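Local structure of ribose 5-phosphate isomerase B (Anaplasma phagocytophilum, 4EM8) at residues K8-S13 with F66-C71; L12-A17 with C39-K44; V19-F24 with R115-D120. The protein probably interconverts ribose 5-phosphate and ribulose 5-phosphate. All coordinates share one frame; numbering follows the deposited sequence.

Contact 1. Residues K8-S13 with F66-C71; sequences KRVFLS and FGVLIC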
# COMPACT_ATOMS: atom_id res chain seq x y z
N LYS A 8 -0.93 20.59 10.60
CA LYS A 8 -0.62 21.77 9.78
C LYS A 8 0.82 21.73 9.27
O LYS A 8 1.36 22.76 8.90
CB LYS A 8 -0.84 23.07 10.60
N ARG A 9 1.44 20.55 9.30
CA ARG A 9 2.80 20.36 8.84
C ARG A 9 2.82 19.14 7.91
O ARG A 9 2.30 18.09 8.27
CB ARG A 9 3.74 20.11 10.03
CG ARG A 9 3.92 21.29 10.97
CD ARG A 9 4.40 20.88 12.37
NE ARG A 9 5.62 20.08 12.31
CZ ARG A 9 6.83 20.56 12.05
NH1 ARG A 9 7.02 21.86 11.83
NH2 ARG A 9 7.88 19.73 12.03
N VAL A 10 3.43 19.30 6.74
CA VAL A 10 3.56 18.21 5.80
C VAL A 10 4.95 18.20 5.17
O VAL A 10 5.49 19.24 4.80
CB VAL A 10 2.47 18.32 4.70
CG1 VAL A 10 2.54 17.15 3.72
CG2 VAL A 10 1.09 18.35 5.35
N PHE A 11 5.51 17.00 5.08
CA PHE A 11 6.75 16.77 4.36
C PHE A 11 6.45 16.00 3.07
O PHE A 11 5.78 14.93 3.06
CB PHE A 11 7.75 16.02 5.26
CG PHE A 11 8.18 16.78 6.49
CD1 PHE A 11 7.33 16.90 7.59
CD2 PHE A 11 9.45 17.38 6.56
CE1 PHE A 11 7.72 17.62 8.72
CE2 PHE A 11 9.86 18.10 7.70
CZ PHE A 11 8.99 18.21 8.78
N LEU A 12 6.99 16.50 1.96
CA LEU A 12 6.69 15.92 0.65
C LEU A 12 7.94 15.52 -0.07
O LEU A 12 8.94 16.24 -0.03
CB LEU A 12 5.94 16.93 -0.20
CG LEU A 12 4.56 17.40 0.30
CD1 LEU A 12 4.66 18.79 0.96
CD2 LEU A 12 3.54 17.44 -0.84
N SER A 13 7.90 14.37 -0.74
CA SER A 13 8.98 14.00 -1.63
C SER A 13 8.51 13.20 -2.82
O SER A 13 7.42 12.62 -2.83
CB SER A 13 10.10 13.24 -0.89
OG SER A 13 9.79 11.89 -0.72
N PHE A 66 2.40 15.05 8.88
CA PHE A 66 2.14 14.01 7.87
C PHE A 66 3.13 14.09 6.70
O PHE A 66 3.88 15.06 6.55
CB PHE A 66 0.70 14.10 7.32
CG PHE A 66 -0.37 13.61 8.28
CD1 PHE A 66 -0.06 13.01 9.49
CD2 PHE A 66 -1.70 13.70 7.90
CE1 PHE A 66 -1.07 12.55 10.35
CE2 PHE A 66 -2.72 13.21 8.74
CZ PHE A 66 -2.41 12.66 9.96
N GLY A 67 3.12 13.05 5.88
CA GLY A 67 4.00 12.97 4.73
C GLY A 67 3.22 12.70 3.49
O GLY A 67 2.13 12.14 3.54
N VAL A 68 3.78 13.11 2.36
CA VAL A 68 3.25 12.79 1.05
C VAL A 68 4.42 12.28 0.20
O VAL A 68 5.46 12.96 0.08
CB VAL A 68 2.57 13.98 0.35
CG1 VAL A 68 2.09 13.59 -1.04
CG2 VAL A 68 1.38 14.52 1.15
N LEU A 69 4.27 11.08 -0.35
CA LEU A 69 5.28 10.48 -1.24
C LEU A 69 4.75 10.20 -2.65
O LEU A 69 3.64 9.67 -2.81
CB LEU A 69 5.77 9.18 -0.62
CG LEU A 69 6.50 9.30 0.74
CD1 LEU A 69 6.69 7.90 1.35
CD2 LEU A 69 7.85 10.00 0.63
N ILE A 70 5.54 10.49 -3.69
CA ILE A 70 5.03 10.38 -5.06
C ILE A 70 6.03 9.71 -6.01
O ILE A 70 7.16 10.13 -6.11
CB ILE A 70 4.62 11.75 -5.66
CG1 ILE A 70 3.75 12.58 -4.67
CG2 ILE A 70 3.88 11.54 -7.00
CD1 ILE A 70 3.64 14.04 -5.05
N CYS A 71 5.60 8.64 -6.66
CA CYS A 71 6.41 8.04 -7.73
C CYS A 71 5.44 7.84 -8.88
O CYS A 71 4.30 8.28 -8.81
CB CYS A 71 7.10 6.76 -7.29
SG CYS A 71 6.05 5.35 -6.81
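Val10, Phe11, Leu12 and Ser13 pair in parallel with Phe66, Gly67, Val68 and Leu69. Five backbone hydrogen bonds join the strands. The shortest runs from Val68 N to Phe11 O, 2.8 Å. The bond from Ile70 N to Ser13 O is the most bent, 135° at the hydrogen.

The packing is tight on the buried face of Val10, Leu12 and Val68. Leu12 lies alongside Val68 and points the same way, with CD2 against Val68 CB at 3.8 Å. Val10 CG1 stands anti to the backbone N (chi1 -178°) and meets Val68 CG2 at 3.9 Å. Helices 19-31 and 119-131 cover this face.

On the other face the Ser13 hydroxyl is hydrogen-bonded to Tyr53 O. Gly67 has no side chain beside Phe11, whose ring stacks with Phe37.

The looser end is at the start of the strands. Arg9 is partly exposed and leads away from 66-71. Its NH1 makes a salt bridge with Glu35 and its NE a hydrogen bond with Ser65. At the far end lies Cys71, the predicted proton acceptor. Such central parallel strands, with helices on both faces and a probable catalytic residue at the C-terminal edge, are typical of a Rossmann-like alpha/beta sandwich.

Contact 2. Residues L12-A17 with C39-K44; sequences LSSDHA and CGCDPK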
# COMPACT_ATOMS: atom_id res chain seq x y z
N LEU A 12 6.99 16.50 1.96
CA LEU A 12 6.69 15.92 0.65
C LEU A 12 7.94 15.52 -0.07
O LEU A 12 8.94 16.24 -0.03
CB LEU A 12 5.94 16.93 -0.20
CG LEU A 12 4.56 17.40 0.30
CD1 LEU A 12 4.66 18.79 0.96
CD2 LEU A 12 3.54 17.44 -0.84
N SER A 13 7.90 14.37 -0.74
CA SER A 13 8.98 14.00 -1.63
C SER A 13 8.51 13.20 -2.82
O SER A 13 7.42 12.62 -2.83
CB SER A 13 10.10 13.24 -0.89
OG SER A 13 9.79 11.89 -0.72
N SER A 14 9.37 13.18 -3.83
CA SER A 14 9.16 12.40 -5.01
C SER A 14 10.44 11.97 -5.70
O SER A 14 11.57 12.43 -5.40
CB SER A 14 8.30 13.19 -6.02
OG SER A 14 9.10 14.17 -6.67
N ASP A 15 10.24 11.05 -6.64
CA ASP A 15 11.24 10.77 -7.64
C ASP A 15 10.96 11.69 -8.83
O ASP A 15 10.13 12.62 -8.75
CB ASP A 15 11.31 9.26 -7.99
CG ASP A 15 10.14 8.76 -8.78
OD1 ASP A 15 9.23 9.53 -9.09
OD2 ASP A 15 10.12 7.54 -9.08
N HIS A 16 11.67 11.46 -9.92
CA HIS A 16 11.57 12.36 -11.06
C HIS A 16 10.18 12.39 -11.63
O HIS A 16 9.75 13.43 -12.11
CB HIS A 16 12.55 11.92 -12.15
CG HIS A 16 12.44 10.47 -12.46
ND1 HIS A 16 12.92 9.51 -11.64
CD2 HIS A 16 11.86 9.81 -13.53
CE1 HIS A 16 12.68 8.30 -12.17
NE2 HIS A 16 12.02 8.48 -13.32
N ALA A 17 9.47 11.26 -11.58
CA ALA A 17 8.12 11.17 -12.17
C ALA A 17 7.14 12.07 -11.43
O ALA A 17 6.20 12.62 -12.01
CB ALA A 17 7.62 9.71 -12.14
N CYS A 39 11.25 17.80 0.39
CA CYS A 39 12.40 16.91 0.64
C CYS A 39 12.97 16.26 -0.63
O CYS A 39 13.55 15.16 -0.59
CB CYS A 39 11.99 15.83 1.63
SG CYS A 39 11.41 16.52 3.20
N GLY A 40 12.80 16.93 -1.76
CA GLY A 40 13.38 16.47 -3.03
C GLY A 40 12.48 15.42 -3.70
O GLY A 40 11.46 15.06 -3.14
N CYS A 41 12.86 14.91 -4.87
CA CYS A 41 14.18 15.20 -5.50
C CYS A 41 14.23 16.57 -6.15
O CYS A 41 13.21 17.21 -6.39
CB CYS A 41 14.50 14.15 -6.55
SG CYS A 41 13.31 14.16 -7.92
N ASP A 42 15.44 17.00 -6.45
CA ASP A 42 15.67 18.26 -7.12
C ASP A 42 14.96 18.17 -8.48
O ASP A 42 15.13 17.18 -9.19
CB ASP A 42 17.18 18.43 -7.30
CG ASP A 42 17.58 19.77 -7.90
OD1 ASP A 42 16.90 20.32 -8.79
OD2 ASP A 42 18.65 20.25 -7.51
N PRO A 43 14.16 19.19 -8.84
CA PRO A 43 13.49 19.16 -10.16
C PRO A 43 14.43 19.02 -11.37
O PRO A 43 14.02 18.49 -12.38
CB PRO A 43 12.75 20.49 -10.22
CG PRO A 43 12.56 20.90 -8.79
CD PRO A 43 13.74 20.34 -8.03
N LYS A 44 15.68 19.46 -11.24
CA LYS A 44 16.70 19.28 -12.29
C LYS A 44 17.02 17.80 -12.56
O LYS A 44 17.63 17.48 -13.57
CB LYS A 44 17.98 20.05 -11.93
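Leu12 O accepts a hydrogen bond from Cys39 N at 2.8 Å, nearly in line with the carbonyl bond. This continues the parallel pairing of strands 9-14 and 35-38 into the loops at the C-terminal edge of the alpha/beta sheet. Next, Ser14 N gives a bond to Gly40 O, 2.9 Å, in the carbonyl plane and on a lone pair. Gly40 O also lies 3.1 Å from Ser13 CA, a CA-H...O contact. The third bond, Cys41 N to Ser14 O, is more bent (142° at the hydrogen), and its donor is tilted from the carbonyl plane.

Positive phi at Gly40 and a cis peptide before Cys41 are consistent with placing Gly40 O and Cys41 N at Ser14. Asp38 OD1 accepts from Gly40 N. Arg22 NH2 bonds both Ser14 OG and Cys41 O, so one guanidinium nitrogen ties the two segments together. Ser14 OG also donates to Asp15 O.

Further out, Asp42 OD1 accepts from Lys44 N in an Asx turn. Asp15 and His16 are predicted to bind ribulose 5-phosphate, and His16 packs on Arg142 of the second subunit. The Cys41 thiol, between its own backbone N and carbonyl carbon (chi1 63°), packs against their backbone, with SG 3.5 Å from Asp15 C.

Contact 3. Residues V19-F24 with R115-D120; sequences VELRLF and RYIDPD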
# COMPACT_ATOMS: atom_id res chain seq x y z
N VAL A 19 7.73 14.98 -9.63
CA VAL A 19 8.14 16.38 -9.33
C VAL A 19 7.02 17.39 -9.58
O VAL A 19 6.69 18.19 -8.69
CB VAL A 19 9.41 16.78 -10.12
CG1 VAL A 19 9.67 18.28 -10.00
CG2 VAL A 19 10.63 15.95 -9.65
N GLU A 20 6.41 17.34 -10.76
CA GLU A 20 5.36 18.28 -11.11
C GLU A 20 4.16 18.20 -10.13
O GLU A 20 3.71 19.21 -9.63
CB GLU A 20 4.91 18.06 -12.57
CG GLU A 20 3.70 18.85 -13.02
CD GLU A 20 3.47 18.80 -14.53
OE1 GLU A 20 4.30 18.20 -15.26
OE2 GLU A 20 2.44 19.38 -14.99
N LEU A 21 3.69 16.99 -9.82
CA LEU A 21 2.60 16.87 -8.88
C LEU A 21 3.02 17.33 -7.48
O LEU A 21 2.24 17.97 -6.76
CB LEU A 21 2.12 15.42 -8.83
CG LEU A 21 0.90 15.13 -7.95
CD1 LEU A 21 -0.31 15.98 -8.38
CD2 LEU A 21 0.60 13.63 -7.96
N ARG A 22 4.24 16.96 -7.07
CA ARG A 22 4.75 17.36 -5.77
C ARG A 22 4.73 18.89 -5.59
O ARG A 22 4.40 19.41 -4.51
CB ARG A 22 6.17 16.80 -5.57
CG ARG A 22 6.68 17.02 -4.16
CD ARG A 22 8.15 16.70 -3.98
NE ARG A 22 9.02 17.80 -4.34
CZ ARG A 22 10.07 17.74 -5.16
NH1 ARG A 22 10.82 18.83 -5.33
NH2 ARG A 22 10.41 16.62 -5.79
N LEU A 23 5.11 19.62 -6.62
CA LEU A 23 5.20 21.08 -6.52
C LEU A 23 3.78 21.69 -6.54
O LEU A 23 3.51 22.64 -5.80
CB LEU A 23 6.08 21.65 -7.64
CG LEU A 23 7.58 21.29 -7.64
CD1 LEU A 23 8.26 21.89 -8.88
CD2 LEU A 23 8.32 21.70 -6.37
N PHE A 24 2.88 21.09 -7.33
CA PHE A 24 1.46 21.46 -7.35
C PHE A 24 0.79 21.29 -5.97
O PHE A 24 0.09 22.21 -5.49
CB PHE A 24 0.71 20.64 -8.42
CG PHE A 24 -0.77 20.98 -8.53
CD1 PHE A 24 -1.19 22.10 -9.23
CD2 PHE A 24 -1.73 20.17 -7.91
CE1 PHE A 24 -2.54 22.41 -9.34
CE2 PHE A 24 -3.08 20.46 -8.01
CZ PHE A 24 -3.49 21.59 -8.73
N ARG A 115 1.65 9.36 -12.59
CA ARG A 115 1.31 9.02 -13.97
C ARG A 115 -0.11 8.51 -14.18
O ARG A 115 -0.50 8.31 -15.29
CB ARG A 115 2.34 8.01 -14.53
CG ARG A 115 3.68 8.67 -14.74
CD ARG A 115 4.73 7.71 -15.22
NE ARG A 115 6.00 8.42 -15.46
CZ ARG A 115 7.21 7.85 -15.41
NH1 ARG A 115 7.35 6.57 -15.13
NH2 ARG A 115 8.30 8.58 -15.65
N TYR A 116 -0.86 8.34 -13.11
CA TYR A 116 -2.17 7.72 -13.13
C TYR A 116 -3.26 8.55 -12.43
O TYR A 116 -4.43 8.14 -12.42
CB TYR A 116 -2.09 6.30 -12.50
CG TYR A 116 -1.21 5.40 -13.32
CD1 TYR A 116 -1.73 4.71 -14.41
CD2 TYR A 116 0.15 5.31 -13.08
CE1 TYR A 116 -0.91 3.93 -15.22
CE2 TYR A 116 0.97 4.51 -13.88
CZ TYR A 116 0.43 3.82 -14.93
OH TYR A 116 1.23 3.05 -15.74
N ILE A 117 -2.92 9.72 -11.86
CA ILE A 117 -3.93 10.57 -11.21
C ILE A 117 -3.80 12.01 -11.72
O ILE A 117 -2.68 12.52 -11.90
CB ILE A 117 -3.78 10.49 -9.69
CG1 ILE A 117 -4.97 11.16 -9.00
CG2 ILE A 117 -2.47 11.11 -9.24
CD1 ILE A 117 -5.02 10.83 -7.53
N ASP A 118 -4.91 12.66 -12.01
CA ASP A 118 -4.81 14.01 -12.49
C ASP A 118 -4.67 14.95 -11.28
O ASP A 118 -5.15 14.61 -10.17
CB ASP A 118 -5.98 14.40 -13.38
CG ASP A 118 -7.00 15.21 -12.64
OD1 ASP A 118 -7.82 14.58 -11.97
OD2 ASP A 118 -6.94 16.45 -12.72
N PRO A 119 -4.01 16.11 -11.46
CA PRO A 119 -3.68 16.96 -10.33
C PRO A 119 -4.88 17.42 -9.52
O PRO A 119 -4.80 17.49 -8.31
CB PRO A 119 -2.98 18.16 -10.99
CG PRO A 119 -2.35 17.57 -12.20
CD PRO A 119 -3.43 16.65 -12.71
N ASP A 120 -5.99 17.73 -10.19
CA ASP A 120 -7.16 18.22 -9.47
C ASP A 120 -7.76 17.10 -8.60
O ASP A 120 -8.16 17.36 -7.48
CB ASP A 120 -8.20 18.82 -10.44
CG ASP A 120 -7.76 20.18 -11.00
OD1 ASP A 120 -6.71 20.71 -10.58
OD2 ASP A 120 -8.46 20.72 -11.88
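The first turns of helix 19-31 face the start of helix 119-131 and the loop before it, and the backbones come nearest at Leu21 and Pro119, with CA atoms 6.4 Å apart. Three side chains of 115-120 meet two of the helix.

Leu21 is the buried one. Its CB points toward 115-120, and CG is anti to the backbone N (chi1 -176°). The two methyls then reach different partners. CD1 rests 4.0 Å from Pro119 CA. CD2 touches Ile117 CG2 at 4.2 Å, with the two side chains crossing at about a right angle. Leu21 and Ile117 both also touch Ala122 of helix 119-131, and Leu21 reaches Ile70 of the sheet.

Phe24 lies one turn further along its helix, toward the surface. Pro119 CB sits over one face of its ring, 4.0 Å from the centroid and offset toward the rim. This is a CH-pi contact. The approach is made at the CE2 side, where CE2 is also 3.4 Å from Pro119 O. Asp120 comes in obliquely, with OD1 3.8 Å from Phe24 CZ. Its carboxylate plane is turned 35° from the ring plane. Gln123 also packs on the ring.

The proline is held at the first turn of its helix. Asp118 is the N-cap, and its OD2 accepts from Asp120 N at 3.0 Å, met from above the carboxylate plane. Asp118 OD1 is hydrogen-bonded to Thr121.

Arg115, predicted to bind ribulose 5-phosphate, makes no contact with 19-24 and packs on Ala17. The contact itself joins two helix starts on one side of the sheet. Its chemistry is largely apolar, with two oxygens at the ring. This implies that van der Waals and CH-pi packing joins the segments, with Leu21 the buried part and Phe24-Pro119 at the rim.

How the contacts relate
Contact 1 is core, near the centre of the chain. Contact 2 is also mostly buried but lies at the C-terminal edge of the sheet. Contact 3 is a surface contact. Contacts 1 and 2 share Leu12 and Ser13 of strand 9-14, which pairs with 66-71 on one side and with the start of 39-44 on the other. Helix 19-31, used by contact 3, follows that strand and packs against it through Arg22. Backbone bonding dominates contacts 1 and 2, with valine and leucine packing added in the first. Contact 3 rests mainly on side-chain packing, with no hydrogen bond between its segments. Predicted active-site or substrate residues occur in all three, and Asp15 of contact 2 touches Cys71 of contact 1.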